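Local coordinates for putative acetylornithine deacetylase (Sulfolobus tokodaii, PDB 3VPB), which probably joins glutamate, with ATP, to the C-terminal glutamate of the carrier protein LysW in arginine biosynthesis, at residues Ala116-Ile130 / Arg153-Gln167. Residues are numbered along the deposited sequence; the frame is centred on the assembly and turned at random.
Sequences AYEQRGFPLIDKPPI and RELMGNSALKAHIVQ. With ADP (adenosine-5'-diphosphate), chain L.
K127 and Q167, on the two central antiparallel strands of the four-stranded sheet in the ATP-grasp domain, meet beside the N6 and N7 atoms of ADP's adenine. Strands 124-127 and 164-167 pair through I125 with Q167 and K127 with I165; I125, K127 and Q167 put their side chains on the face where ADP binds, and I165 on that same face packs its CD1 on P129. K127 starts with CG wedged between its backbone N and carbonyl carbon (chi1 64°), then runs extended until NZ donates to Q167 OE1 at 2.8 Å, from above the amide plane. The same NZ donates to ADP N7 and O1A and to N249 OD1, while Q167 OE1 also accepts from ADP N6 (2.8 Å), so one amide oxygen serves both lysine and adenine. I125 lays CG1 3.7 Å from adenine C6.

The other face, towards helix 110-120, is built on buried D126. Its CG lies anti to the backbone N (chi1 -179°), which carries the carboxylate out to H164: OD2 receives ND1 on its syn lone pair at 2.6 Å and the Y117 hydroxyl on its anti one. R153 grips D126 end-on: NH1 forms a salt bridge to OD1 at 2.7 Å from above the carboxylate plane, and NH2 donates to the backbone O. Three donor groups thus fix the carboxylate's rotation and probably stabilise its negative charge. Beside it, V166 packs CG2 against A116 and the Y117 ring, and CG1 against L124 and R120. Beyond the strands, P128 CB rests 3.9 Å from L161 CD2.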
loop_
_atom_site.group_PDB
_atom_site.type_symbol
_atom_site.label_atom_id
_atom_site.label_comp_id
_atom_site.label_asym_id
_atom_site.label_seq_id
_atom_site.Cartn_x
_atom_site.Cartn_y
_atom_site.Cartn_z
ATOM N N ALA B 116 -4.371 15.815 19.288
ATOM C CA ALA B 116 -4.766 14.842 20.310
ATOM C C ALA B 116 -3.666 14.579 21.335
ATOM O O ALA B 116 -3.938 14.567 22.537
ATOM C CB ALA B 116 -5.241 13.517 19.675
ATOM N N TYR B 117 -2.434 14.357 20.869
ATOM C CA TYR B 117 -1.287 14.171 21.775
ATOM C C TYR B 117 -1.126 15.387 22.664
ATOM O O TYR B 117 -0.933 15.261 23.888
ATOM C CB TYR B 117 0.040 13.968 20.994
ATOM C CG TYR B 117 0.108 12.772 20.049
ATOM C CD1 TYR B 117 1.144 12.688 19.093
ATOM C CD2 TYR B 117 -0.829 11.736 20.093
ATOM C CE1 TYR B 117 1.228 11.606 18.220
ATOM C CE2 TYR B 117 -0.768 10.656 19.204
ATOM C CZ TYR B 117 0.281 10.595 18.275
ATOM O OH TYR B 117 0.395 9.553 17.386
ATOM N N GLU B 118 -1.191 16.561 22.037
ATOM C CA GLU B 118 -1.086 17.845 22.743
ATOM C C GLU B 118 -2.198 18.064 23.782
ATOM O O GLU B 118 -1.942 18.661 24.837
ATOM C CB GLU B 118 -1.020 19.010 21.748
ATOM C CG GLU B 118 0.296 19.044 20.974
ATOM C CD GLU B 118 0.294 19.999 19.792
ATOM O OE1 GLU B 118 -0.806 20.454 19.367
ATOM O OE2 GLU B 118 1.415 20.302 19.291
ATOM N N GLN B 119 -3.405 17.577 23.502
ATOM C CA GLN B 119 -4.548 17.741 24.419
ATOM C C GLN B 119 -4.449 16.834 25.626
ATOM O O GLN B 119 -4.843 17.226 26.724
ATOM C CB GLN B 119 -5.884 17.474 23.709
ATOM C CG GLN B 119 -6.348 18.642 22.845
ATOM C CD GLN B 119 -7.606 18.351 22.039
ATOM O OE1 GLN B 119 -7.867 19.008 21.025
ATOM N NE2 GLN B 119 -8.394 17.382 22.485
ATOM N N ARG B 120 -3.925 15.630 25.396
ATOM C CA ARG B 120 -3.842 14.544 26.377
ATOM C C ARG B 120 -2.544 14.548 27.178
ATOM O O ARG B 120 -2.521 14.176 28.348
ATOM C CB ARG B 120 -3.834 13.220 25.636
ATOM C CG ARG B 120 -5.130 12.606 25.358
ATOM C CD ARG B 120 -4.917 11.102 25.450
ATOM N NE ARG B 120 -4.985 10.728 26.853
ATOM C CZ ARG B 120 -6.120 10.475 27.487
ATOM N NH1 ARG B 120 -7.280 10.504 26.824
ATOM N NH2 ARG B 120 -6.082 10.175 28.772
ATOM N N GLY B 121 -1.457 14.899 26.515
ATOM C CA GLY B 121 -0.120 14.745 27.083
ATOM C C GLY B 121 0.329 13.295 27.145
ATOM O O GLY B 121 -0.427 12.377 26.833
ATOM N N PHE B 122 1.570 13.087 27.570
ATOM C CA PHE B 122 2.184 11.755 27.548
ATOM C C PHE B 122 2.237 11.103 28.951
ATOM O O PHE B 122 2.211 11.816 29.956
ATOM C CB PHE B 122 3.562 11.884 26.894
ATOM C CG PHE B 122 3.502 12.531 25.540
ATOM C CD1 PHE B 122 2.909 11.868 24.460
ATOM C CD2 PHE B 122 3.973 13.823 25.356
ATOM C CE1 PHE B 122 2.824 12.475 23.209
ATOM C CE2 PHE B 122 3.891 14.432 24.111
ATOM C CZ PHE B 122 3.330 13.748 23.031
ATOM N N PRO B 123 2.304 9.754 29.027
ATOM C CA PRO B 123 2.349 8.816 27.894
ATOM C C PRO B 123 0.944 8.492 27.448
ATOM O O PRO B 123 -0.025 8.702 28.209
ATOM C CB PRO B 123 2.978 7.562 28.507
ATOM C CG PRO B 123 2.455 7.586 29.924
ATOM C CD PRO B 123 2.566 9.052 30.301
ATOM N N LEU B 124 0.841 7.951 26.246
ATOM C CA LEU B 124 -0.448 7.525 25.707
ATOM C C LEU B 124 -0.257 6.303 24.822
ATOM O O LEU B 124 0.859 5.974 24.400
ATOM C CB LEU B 124 -1.115 8.666 24.913
ATOM C CG LEU B 124 -0.367 9.368 23.805
ATOM C CD1 LEU B 124 -0.574 8.610 22.481
ATOM C CD2 LEU B 124 -0.915 10.821 23.712
ATOM N N ILE B 125 -1.367 5.634 24.526
ATOM C CA ILE B 125 -1.395 4.580 23.507
ATOM C C ILE B 125 -2.085 5.119 22.253
ATOM O O ILE B 125 -3.079 5.780 22.336
ATOM C CB ILE B 125 -2.129 3.321 24.056
ATOM C CG1 ILE B 125 -1.247 2.658 25.117
ATOM C CG2 ILE B 125 -2.601 2.333 22.928
ATOM C CD1 ILE B 125 -0.197 1.643 24.577
ATOM N N ASP B 126 -1.498 4.874 21.091
ATOM C CA ASP B 126 -2.135 5.241 19.817
ATOM C C ASP B 126 -2.232 3.946 19.009
ATOM O O ASP B 126 -1.230 3.314 18.692
ATOM C CB ASP B 126 -1.289 6.290 19.087
ATOM C CG ASP B 126 -1.899 6.740 17.764
ATOM O OD1 ASP B 126 -2.688 5.967 17.170
ATOM O OD2 ASP B 126 -1.532 7.840 17.269
ATOM N N LYS B 127 -3.453 3.524 18.701
ATOM C CA LYS B 127 -3.627 2.328 17.901
ATOM C C LYS B 127 -4.708 2.556 16.855
ATOM O O LYS B 127 -5.573 3.424 17.031
ATOM C CB LYS B 127 -3.934 1.106 18.787
ATOM C CG LYS B 127 -5.272 1.239 19.542
ATOM C CD LYS B 127 -5.340 0.261 20.727
ATOM C CE LYS B 127 -6.655 0.451 21.486
ATOM N NZ LYS B 127 -6.599 -0.335 22.794
ATOM N N PRO B 128 -4.657 1.794 15.759
ATOM C CA PRO B 128 -5.698 1.972 14.737
ATOM C C PRO B 128 -6.961 1.184 15.129
ATOM O O PRO B 128 -6.872 0.303 15.989
ATOM C CB PRO B 128 -5.070 1.368 13.482
ATOM C CG PRO B 128 -3.605 1.189 13.772
ATOM C CD PRO B 128 -3.516 0.986 15.274
ATOM N N PRO B 129 -8.097 1.464 14.480
ATOM C CA PRO B 129 -9.326 0.745 14.783
ATOM C C PRO B 129 -9.344 -0.688 14.274
ATOM O O PRO B 129 -10.097 -1.498 14.782
ATOM C CB PRO B 129 -10.412 1.593 14.100
ATOM C CG PRO B 129 -9.721 2.276 12.971
ATOM C CD PRO B 129 -8.317 2.543 13.499
ATOM N N ILE B 130 -8.549 -0.986 13.258
ATOM C CA ILE B 130 -8.464 -2.351 12.767
ATOM C C ILE B 130 -7.099 -2.908 13.067
ATOM O O ILE B 130 -6.107 -2.169 13.141
ATOM C CB ILE B 130 -8.789 -2.491 11.255
ATOM C CG1 ILE B 130 -8.060 -1.423 10.424
ATOM C CG2 ILE B 130 -10.288 -2.452 11.035
ATOM C CD1 ILE B 130 -8.246 -1.608 8.919
ATOM N N ARG B 153 2.099 6.118 10.151
ATOM C CA ARG B 153 0.698 5.779 9.853
ATOM C C ARG B 153 0.252 6.361 8.500
ATOM O O ARG B 153 -0.593 5.777 7.807
ATOM C CB ARG B 153 -0.266 6.243 10.954
ATOM C CG ARG B 153 -0.027 5.657 12.344
ATOM C CD ARG B 153 -0.502 4.213 12.512
ATOM N NE ARG B 153 -0.059 3.741 13.833
ATOM C CZ ARG B 153 -0.711 3.930 14.975
ATOM N NH1 ARG B 153 -1.886 4.538 14.983
ATOM N NH2 ARG B 153 -0.175 3.497 16.115
ATOM N N GLU B 154 0.805 7.516 8.132
ATOM C CA GLU B 154 0.382 8.201 6.908
ATOM C C GLU B 154 0.687 7.421 5.645
ATOM O O GLU B 154 0.121 7.712 4.579
ATOM C CB GLU B 154 1.013 9.602 6.815
ATOM C CG GLU B 154 0.392 10.593 7.764
ATOM C CD GLU B 154 -1.065 10.843 7.452
ATOM O OE1 GLU B 154 -1.332 11.511 6.429
ATOM O OE2 GLU B 154 -1.941 10.368 8.219
ATOM N N LEU B 155 1.589 6.448 5.758
ATOM C CA LEU B 155 2.025 5.656 4.612
ATOM C C LEU B 155 1.377 4.264 4.563
ATOM O O LEU B 155 1.787 3.403 3.785
ATOM C CB LEU B 155 3.556 5.560 4.596
ATOM C CG LEU B 155 4.370 6.715 3.994
ATOM C CD1 LEU B 155 3.963 8.068 4.507
ATOM C CD2 LEU B 155 5.883 6.529 4.168
ATOM N N MET B 156 0.352 4.043 5.384
ATOM C CA MET B 156 -0.386 2.772 5.349
ATOM C C MET B 156 -1.302 2.739 4.131
ATOM O O MET B 156 -1.805 3.776 3.696
ATOM C CB MET B 156 -1.196 2.575 6.630
ATOM C CG MET B 156 -0.337 2.464 7.920
ATOM S SD MET B 156 0.727 1.003 8.022
ATOM C CE MET B 156 2.312 1.620 7.447
ATOM N N GLY B 157 -1.538 1.546 3.597
ATOM C CA GLY B 157 -2.335 1.407 2.374
ATOM C C GLY B 157 -3.826 1.254 2.602
ATOM O O GLY B 157 -4.607 1.362 1.668
ATOM N N ASN B 158 -4.216 0.979 3.841
ATOM C CA ASN B 158 -5.634 0.893 4.247
ATOM C C ASN B 158 -5.951 2.170 5.037
ATOM O O ASN B 158 -5.413 2.395 6.126
ATOM C CB ASN B 158 -5.863 -0.364 5.089
ATOM C CG ASN B 158 -7.315 -0.533 5.513
ATOM O OD1 ASN B 158 -8.026 0.445 5.702
ATOM N ND2 ASN B 158 -7.760 -1.784 5.639
ATOM N N SER B 159 -6.792 3.025 4.471
ATOM C CA SER B 159 -7.063 4.318 5.093
ATOM C C SER B 159 -7.676 4.240 6.500
ATOM O O SER B 159 -7.563 5.184 7.275
ATOM C CB SER B 159 -7.918 5.180 4.158
ATOM O OG SER B 159 -7.111 5.524 3.056
ATOM N N ALA B 160 -8.266 3.101 6.855
ATOM C CA ALA B 160 -8.734 2.910 8.229
ATOM C C ALA B 160 -7.552 2.867 9.214
ATOM O O ALA B 160 -7.692 3.262 10.377
ATOM C CB ALA B 160 -9.620 1.657 8.350
ATOM N N LEU B 161 -6.374 2.448 8.735
ATOM C CA LEU B 161 -5.172 2.419 9.592
ATOM C C LEU B 161 -4.649 3.821 9.862
ATOM O O LEU B 161 -3.795 4.012 10.721
ATOM C CB LEU B 161 -4.061 1.566 8.972
ATOM C CG LEU B 161 -4.315 0.073 8.783
ATOM C CD1 LEU B 161 -3.055 -0.551 8.159
ATOM C CD2 LEU B 161 -4.639 -0.602 10.092
ATOM N N LYS B 162 -5.170 4.796 9.129
ATOM C CA LYS B 162 -4.806 6.197 9.325
ATOM C C LYS B 162 -5.656 6.892 10.395
ATOM O O LYS B 162 -5.406 8.048 10.743
ATOM C CB LYS B 162 -4.902 6.954 7.997
ATOM C CG LYS B 162 -3.894 6.466 6.944
ATOM C CD LYS B 162 -4.096 7.147 5.595
ATOM C CE LYS B 162 -3.172 6.515 4.546
ATOM N NZ LYS B 162 -3.111 7.331 3.299
ATOM N N ALA B 163 -6.687 6.209 10.892
ATOM C CA ALA B 163 -7.485 6.738 11.978
ATOM C C ALA B 163 -6.756 6.386 13.280
ATOM O O ALA B 163 -6.342 5.248 13.464
ATOM C CB ALA B 163 -8.868 6.114 11.970
ATOM N N HIS B 164 -6.584 7.358 14.162
ATOM C CA HIS B 164 -5.847 7.134 15.397
ATOM C C HIS B 164 -6.798 7.089 16.576
ATOM O O HIS B 164 -7.528 8.061 16.796
ATOM C CB HIS B 164 -4.897 8.284 15.683
ATOM C CG HIS B 164 -3.843 8.500 14.631
ATOM N ND1 HIS B 164 -2.505 8.298 14.877
ATOM C CD2 HIS B 164 -3.924 8.988 13.372
ATOM C CE1 HIS B 164 -1.804 8.616 13.802
ATOM N NE2 HIS B 164 -2.644 9.023 12.866
ATOM N N ILE B 165 -6.704 6.020 17.365
ATOM C CA ILE B 165 -7.353 5.976 18.681
ATOM C C ILE B 165 -6.275 6.328 19.702
ATOM O O ILE B 165 -5.366 5.545 19.933
ATOM C CB ILE B 165 -7.940 4.603 19.012
ATOM C CG1 ILE B 165 -8.869 4.129 17.876
ATOM C CG2 ILE B 165 -8.698 4.667 20.355
ATOM C CD1 ILE B 165 -9.379 2.665 18.063
ATOM N N VAL B 166 -6.383 7.512 20.283
ATOM C CA VAL B 166 -5.372 8.028 21.191
ATOM C C VAL B 166 -5.938 7.912 22.593
ATOM O O VAL B 166 -6.918 8.574 22.906
ATOM C CB VAL B 166 -5.098 9.505 20.877
ATOM C CG1 VAL B 166 -4.091 10.103 21.874
ATOM C CG2 VAL B 166 -4.627 9.674 19.397
ATOM N N GLN B 167 -5.315 7.106 23.451
ATOM C CA GLN B 167 -5.960 6.845 24.737
ATOM C C GLN B 167 -5.008 6.751 25.905
ATOM O O GLN B 167 -3.787 6.642 25.746
ATOM C CB GLN B 167 -6.870 5.603 24.673
ATOM C CG GLN B 167 -6.343 4.461 23.864
ATOM C CD GLN B 167 -7.134 3.149 23.979
ATOM O OE1 GLN B 167 -6.521 2.127 24.198
ATOM N NE2 GLN B 167 -8.481 3.174 23.800
HETATM P PB ADP L . -5.337 -5.996 19.456
HETATM O O1B ADP L . -6.662 -6.113 18.800
HETATM O O2B ADP L . -5.005 -7.065 20.483
HETATM O O3B ADP L . -4.178 -5.729 18.538
HETATM P PA ADP L . -5.517 -4.333 21.833
HETATM O O1A ADP L . -6.183 -2.964 21.941
HETATM O O2A ADP L . -6.041 -5.558 22.548
HETATM O O3A ADP L . -5.412 -4.594 20.250
HETATM O "O5'" ADP L . -3.989 -4.099 22.267
HETATM C "C5'" ADP L . -3.017 -5.143 22.342
HETATM C "C4'" ADP L . -2.279 -5.062 23.665
HETATM O "O4'" ADP L . -1.757 -3.738 23.822
HETATM C "C3'" ADP L . -3.242 -5.267 24.838
HETATM O "O3'" ADP L . -3.327 -6.653 25.195
HETATM C "C2'" ADP L . -2.600 -4.457 25.939
HETATM O "O2'" ADP L . -1.543 -5.202 26.559
HETATM C "C1'" ADP L . -1.969 -3.322 25.176
HETATM N N9 ADP L . -2.857 -2.144 25.165
HETATM C C8 ADP L . -3.692 -1.742 24.173
HETATM N N7 ADP L . -4.280 -0.593 24.537
HETATM C C5 ADP L . -3.817 -0.258 25.758
HETATM C C6 ADP L . -4.052 0.821 26.725
HETATM N N6 ADP L . -4.899 1.822 26.419
HETATM N N1 ADP L . -3.327 0.823 27.884
HETATM C C2 ADP L . -2.463 -0.151 28.194
HETATM N N3 ADP L . -2.235 -1.192 27.353
HETATM C C4 ADP L . -2.885 -1.278 26.161
#